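Local coordinates for COMB10 (Helicobacter pylori, PDB 2BHV), which is a VirB10-family core subunit of the Com type IV secretion system and probably helps form its envelope-spanning channel, at residues S57-D71 with I82-N96. Sequence-based numbering, arbitrary orientation.
Sequences SSQIAGKVIAQVESD and IPKGSKVIGYYSNNN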
loop_
_atom_site.group_PDB
_atom_site.type_symbol
_atom_site.label_atom_id
_atom_site.label_comp_id
_atom_site.label_asym_id
_atom_site.label_seq_id
_atom_site.Cartn_x
_atom_site.Cartn_y
_atom_site.Cartn_z
ATOM N N SER A 57 -2.158 -18.469 11.007
ATOM C CA SER A 57 -1.862 -17.051 11.330
ATOM C C SER A 57 -0.628 -16.525 10.562
ATOM O O SER A 57 0.297 -17.287 10.283
ATOM C CB SER A 57 -1.636 -16.887 12.826
ATOM O OG SER A 57 -0.523 -17.672 13.236
ATOM N N SER A 58 -0.617 -15.230 10.230
ATOM C CA SER A 58 0.464 -14.667 9.380
ATOM C C SER A 58 1.720 -14.207 10.145
ATOM O O SER A 58 2.746 -13.925 9.512
ATOM C CB SER A 58 -0.040 -13.554 8.440
ATOM O OG SER A 58 -0.121 -12.301 9.102
ATOM N N GLN A 59 1.651 -14.116 11.479
ATOM C CA GLN A 59 2.879 -13.922 12.248
ATOM C C GLN A 59 3.550 -15.289 12.437
ATOM O O GLN A 59 4.496 -15.629 11.723
ATOM C CB GLN A 59 2.649 -13.214 13.605
ATOM C CG GLN A 59 1.481 -12.185 13.691
ATOM C CD GLN A 59 0.369 -12.616 14.703
ATOM O OE1 GLN A 59 -0.475 -13.486 14.410
ATOM N NE2 GLN A 59 0.374 -12.001 15.882
ATOM N N ILE A 60 3.044 -16.055 13.403
ATOM C CA ILE A 60 3.429 -17.457 13.631
ATOM C C ILE A 60 3.599 -18.233 12.306
ATOM O O ILE A 60 2.707 -18.204 11.449
ATOM C CB ILE A 60 2.339 -18.200 14.496
ATOM C CG1 ILE A 60 2.195 -17.557 15.888
ATOM C CG2 ILE A 60 2.585 -19.737 14.544
ATOM C CD1 ILE A 60 0.782 -17.732 16.530
ATOM N N ALA A 61 4.758 -18.879 12.139
ATOM C CA ALA A 61 4.917 -19.970 11.184
ATOM C C ALA A 61 4.698 -21.255 11.983
ATOM O O ALA A 61 5.264 -21.401 13.054
ATOM C CB ALA A 61 6.294 -19.945 10.579
ATOM N N GLY A 62 3.870 -22.177 11.495
ATOM C CA GLY A 62 3.527 -23.359 12.285
ATOM C C GLY A 62 2.993 -24.540 11.507
ATOM O O GLY A 62 3.366 -24.753 10.356
ATOM N N LYS A 63 2.108 -25.303 12.153
ATOM C CA LYS A 63 1.516 -26.528 11.596
ATOM C C LYS A 63 0.022 -26.358 11.252
ATOM O O LYS A 63 -0.713 -25.640 11.933
ATOM C CB LYS A 63 1.710 -27.690 12.580
ATOM C CG LYS A 63 1.191 -29.046 12.101
ATOM C CD LYS A 63 1.649 -30.209 13.003
ATOM C CE LYS A 63 0.664 -30.484 14.152
ATOM N NZ LYS A 63 0.867 -31.834 14.754
ATOM N N VAL A 64 -0.419 -27.027 10.190
ATOM C CA VAL A 64 -1.819 -26.973 9.775
ATOM C C VAL A 64 -2.351 -28.368 9.521
ATOM O O VAL A 64 -1.643 -29.217 8.975
ATOM C CB VAL A 64 -2.029 -26.085 8.504
ATOM C CG1 VAL A 64 -1.300 -26.645 7.301
ATOM C CG2 VAL A 64 -3.489 -25.935 8.191
ATOM N N ILE A 65 -3.597 -28.604 9.930
ATOM C CA ILE A 65 -4.254 -29.870 9.664
ATOM C C ILE A 65 -5.525 -29.625 8.855
ATOM O O ILE A 65 -6.374 -28.827 9.238
ATOM C CB ILE A 65 -4.594 -30.610 10.963
ATOM C CG1 ILE A 65 -3.349 -30.779 11.831
ATOM C CG2 ILE A 65 -5.222 -31.967 10.660
ATOM C CD1 ILE A 65 -3.661 -31.114 13.273
ATOM N N ALA A 66 -5.639 -30.305 7.721
ATOM C CA ALA A 66 -6.855 -30.263 6.922
ATOM C C ALA A 66 -7.514 -31.647 6.871
ATOM O O ALA A 66 -6.884 -32.675 7.148
ATOM C CB ALA A 66 -6.553 -29.778 5.544
ATOM N N GLN A 67 -8.791 -31.669 6.510
ATOM C CA GLN A 67 -9.505 -32.914 6.366
ATOM C C GLN A 67 -10.130 -33.064 4.988
ATOM O O GLN A 67 -10.850 -32.204 4.537
ATOM C CB GLN A 67 -10.571 -33.015 7.425
ATOM C CG GLN A 67 -11.090 -34.405 7.545
ATOM C CD GLN A 67 -12.179 -34.520 8.538
ATOM O OE1 GLN A 67 -13.319 -34.760 8.172
ATOM N NE2 GLN A 67 -11.845 -34.360 9.812
ATOM N N VAL A 68 -9.851 -34.184 4.333
ATOM C CA VAL A 68 -10.300 -34.421 2.964
ATOM C C VAL A 68 -11.807 -34.640 2.934
ATOM O O VAL A 68 -12.348 -35.368 3.762
ATOM C CB VAL A 68 -9.558 -35.609 2.325
ATOM C CG1 VAL A 68 -9.974 -35.768 0.881
ATOM C CG2 VAL A 68 -8.067 -35.396 2.396
ATOM N N GLU A 69 -12.481 -34.014 1.975
ATOM C CA GLU A 69 -13.946 -33.968 1.985
ATOM C C GLU A 69 -14.657 -35.080 1.224
ATOM O O GLU A 69 -15.858 -35.254 1.383
ATOM C CB GLU A 69 -14.442 -32.606 1.515
ATOM C CG GLU A 69 -14.136 -31.513 2.491
ATOM C CD GLU A 69 -14.758 -30.214 2.103
ATOM O OE1 GLU A 69 -15.993 -30.121 2.066
ATOM O OE2 GLU A 69 -14.005 -29.263 1.834
ATOM N N SER A 70 -13.924 -35.831 0.411
ATOM C CA SER A 70 -14.507 -36.917 -0.384
ATOM C C SER A 70 -13.432 -37.864 -0.882
ATOM O O SER A 70 -12.262 -37.484 -0.971
ATOM C CB SER A 70 -15.281 -36.354 -1.576
ATOM O OG SER A 70 -14.487 -35.440 -2.305
ATOM N N ASP A 71 -13.831 -39.091 -1.212
ATOM C CA ASP A 71 -12.898 -40.094 -1.715
ATOM C C ASP A 71 -12.151 -39.611 -2.951
ATOM O O ASP A 71 -12.743 -39.023 -3.855
ATOM C CB ASP A 71 -13.633 -41.383 -2.059
ATOM C CG ASP A 71 -14.138 -42.111 -0.842
ATOM O OD1 ASP A 71 -13.489 -42.045 0.222
ATOM O OD2 ASP A 71 -15.193 -42.767 -0.959
ATOM N N ILE A 82 -6.963 -41.670 -1.639
ATOM C CA ILE A 82 -7.186 -40.860 -0.434
ATOM C C ILE A 82 -8.657 -40.911 -0.037
ATOM O O ILE A 82 -9.498 -40.307 -0.707
ATOM C CB ILE A 82 -6.744 -39.392 -0.586
ATOM C CG1 ILE A 82 -5.318 -39.304 -1.133
ATOM C CG2 ILE A 82 -6.856 -38.676 0.767
ATOM C CD1 ILE A 82 -4.880 -37.915 -1.487
ATOM N N PRO A 83 -8.971 -41.665 1.041
ATOM C CA PRO A 83 -10.337 -41.830 1.544
ATOM C C PRO A 83 -10.878 -40.551 2.154
ATOM O O PRO A 83 -10.134 -39.800 2.786
ATOM C CB PRO A 83 -10.197 -42.908 2.630
ATOM C CG PRO A 83 -8.852 -43.540 2.394
ATOM C CD PRO A 83 -8.004 -42.446 1.833
ATOM N N LYS A 84 -12.165 -40.307 1.938
ATOM C CA LYS A 84 -12.882 -39.246 2.618
ATOM C C LYS A 84 -12.595 -39.299 4.110
ATOM O O LYS A 84 -12.612 -40.369 4.723
ATOM C CB LYS A 84 -14.375 -39.406 2.380
ATOM C CG LYS A 84 -15.227 -38.294 2.938
ATOM C CD LYS A 84 -16.699 -38.640 2.799
ATOM C CE LYS A 84 -17.581 -37.531 3.308
ATOM N NZ LYS A 84 -18.954 -38.050 3.516
ATOM N N GLY A 85 -12.308 -38.140 4.688
ATOM C CA GLY A 85 -12.089 -38.043 6.118
ATOM C C GLY A 85 -10.642 -38.163 6.530
ATOM O O GLY A 85 -10.328 -38.044 7.716
ATOM N N SER A 86 -9.746 -38.393 5.570
ATOM C CA SER A 86 -8.304 -38.397 5.879
ATOM C C SER A 86 -7.833 -37.032 6.385
ATOM O O SER A 86 -8.309 -35.975 5.948
ATOM C CB SER A 86 -7.459 -38.800 4.678
ATOM O OG SER A 86 -8.056 -39.837 3.939
ATOM N N LYS A 87 -6.902 -37.062 7.324
ATOM C CA LYS A 87 -6.261 -35.853 7.772
ATOM C C LYS A 87 -5.055 -35.594 6.876
ATOM O O LYS A 87 -4.338 -36.529 6.523
ATOM C CB LYS A 87 -5.844 -35.994 9.233
ATOM C CG LYS A 87 -6.895 -35.549 10.258
ATOM C CD LYS A 87 -8.353 -35.926 9.883
ATOM C CE LYS A 87 -9.122 -36.546 11.070
ATOM N NZ LYS A 87 -8.952 -35.825 12.370
ATOM N N VAL A 88 -4.852 -34.337 6.483
ATOM C CA VAL A 88 -3.620 -33.934 5.796
ATOM C C VAL A 88 -2.833 -33.028 6.712
ATOM O O VAL A 88 -3.354 -32.023 7.197
ATOM C CB VAL A 88 -3.883 -33.177 4.468
ATOM C CG1 VAL A 88 -2.635 -33.198 3.596
ATOM C CG2 VAL A 88 -5.045 -33.780 3.707
ATOM N N ILE A 89 -1.585 -33.384 6.962
ATOM C CA ILE A 89 -0.753 -32.593 7.857
ATOM C C ILE A 89 0.243 -31.787 7.042
ATOM O O ILE A 89 0.984 -32.338 6.220
ATOM C CB ILE A 89 -0.040 -33.475 8.895
ATOM C CG1 ILE A 89 -1.070 -34.229 9.726
ATOM C CG2 ILE A 89 0.843 -32.643 9.787
ATOM C CD1 ILE A 89 -0.513 -35.441 10.427
ATOM N N GLY A 90 0.241 -30.477 7.270
ATOM C CA GLY A 90 1.152 -29.561 6.597
ATOM C C GLY A 90 1.888 -28.618 7.537
ATOM O O GLY A 90 1.529 -28.481 8.706
ATOM N N TYR A 91 2.928 -27.968 7.014
ATOM C CA TYR A 91 3.678 -26.975 7.754
ATOM C C TYR A 91 3.731 -25.735 6.912
ATOM O O TYR A 91 3.932 -25.813 5.717
ATOM C CB TYR A 91 5.075 -27.493 8.066
ATOM C CG TYR A 91 5.040 -28.749 8.883
ATOM C CD1 TYR A 91 4.925 -28.698 10.270
ATOM C CD2 TYR A 91 5.087 -29.998 8.276
ATOM C CE1 TYR A 91 4.868 -29.868 11.038
ATOM C CE2 TYR A 91 5.032 -31.172 9.031
ATOM C CZ TYR A 91 4.921 -31.097 10.404
ATOM O OH TYR A 91 4.868 -32.256 11.125
ATOM N N TYR A 92 3.519 -24.592 7.540
ATOM C CA TYR A 92 3.375 -23.347 6.816
ATOM C C TYR A 92 4.279 -22.264 7.381
ATOM O O TYR A 92 4.580 -22.259 8.582
ATOM C CB TYR A 92 1.922 -22.870 6.847
ATOM C CG TYR A 92 1.421 -22.398 8.216
ATOM C CD1 TYR A 92 1.606 -21.071 8.637
ATOM C CD2 TYR A 92 0.749 -23.269 9.078
ATOM C CE1 TYR A 92 1.146 -20.634 9.857
ATOM C CE2 TYR A 92 0.286 -22.838 10.314
ATOM C CZ TYR A 92 0.487 -21.514 10.697
ATOM O OH TYR A 92 0.035 -21.070 11.929
ATOM N N SER A 93 4.699 -21.343 6.509
ATOM C CA SER A 93 5.383 -20.128 6.931
ATOM C C SER A 93 4.929 -18.935 6.097
ATOM O O SER A 93 4.528 -19.085 4.939
ATOM C CB SER A 93 6.898 -20.285 6.829
ATOM O OG SER A 93 7.325 -20.274 5.472
ATOM N N ASN A 94 4.992 -17.754 6.703
ATOM C CA ASN A 94 4.759 -16.519 5.993
ATOM C C ASN A 94 6.103 -15.876 5.705
ATOM O O ASN A 94 6.915 -15.694 6.600
ATOM C CB ASN A 94 3.826 -15.612 6.793
ATOM C CG ASN A 94 2.375 -16.092 6.738
ATOM O OD1 ASN A 94 1.845 -16.690 7.707
ATOM N ND2 ASN A 94 1.727 -15.858 5.583
ATOM N N ASN A 95 6.375 -15.652 4.419
ATOM C CA ASN A 95 7.625 -15.047 3.951
ATOM C C ASN A 95 7.357 -13.595 3.538
ATOM O O ASN A 95 7.354 -13.249 2.347
ATOM C CB ASN A 95 8.228 -15.878 2.790
ATOM C CG ASN A 95 9.469 -15.203 2.108
ATOM O OD1 ASN A 95 9.964 -15.686 1.066
ATOM N ND2 ASN A 95 9.959 -14.096 2.693
ATOM N N ASN A 96 7.116 -12.753 4.534
ATOM C CA ASN A 96 6.840 -11.339 4.298
ATOM C C ASN A 96 8.010 -10.541 3.670
ATOM O O ASN A 96 8.827 -9.951 4.391
ATOM C CB ASN A 96 6.359 -10.673 5.603
ATOM C CG ASN A 96 4.980 -11.172 6.056
ATOM O OD1 ASN A 96 4.092 -11.441 5.229
ATOM N ND2 ASN A 96 4.795 -11.287 7.373
#
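Val64 and Gly90 exchange backbone N-H...O bonds across two antiparallel strands, 62-68 and 87-94, and Ala66 and Val88 do the same. The pairing runs on into the turn that precedes strand 87-94: Val68 N binds Ser86 O, and Gly85 N, within the type II turn Pro83-Ser86, returns a bond to Val68 O. Beyond that, the carboxylate of Asp71 takes over from the backbone, OD1 accepting Lys84 N at 2.8 Å on its anti side.

At the other end Tyr92 lies back over the partner strand. With chi1 at 69°, its CG sits between the backbone N and the carbonyl carbon, and the ring covers Gly62, whose CA stands 4.1 Å from the ring centroid in a CH-pi contact. Lys63 O meets the ring edge in plane, 3.4 Å from Tyr92 CE2.

Val88, on the same face as Val64, meets Val68 CG2 with its CG2 (3.7 Å), and Val68 CG2 also touches Ile82 CG2 beyond the strand end. On the opposite face the Lys63 chain runs alongside the Tyr91 ring, and Gln67 alongside Lys87.

The pair lies inside the large mixed sheet, between strands 48-52 and 103-111; Trp107 packs on Val64 and Val88, while helix 132-146 touches Tyr91 and Ser93.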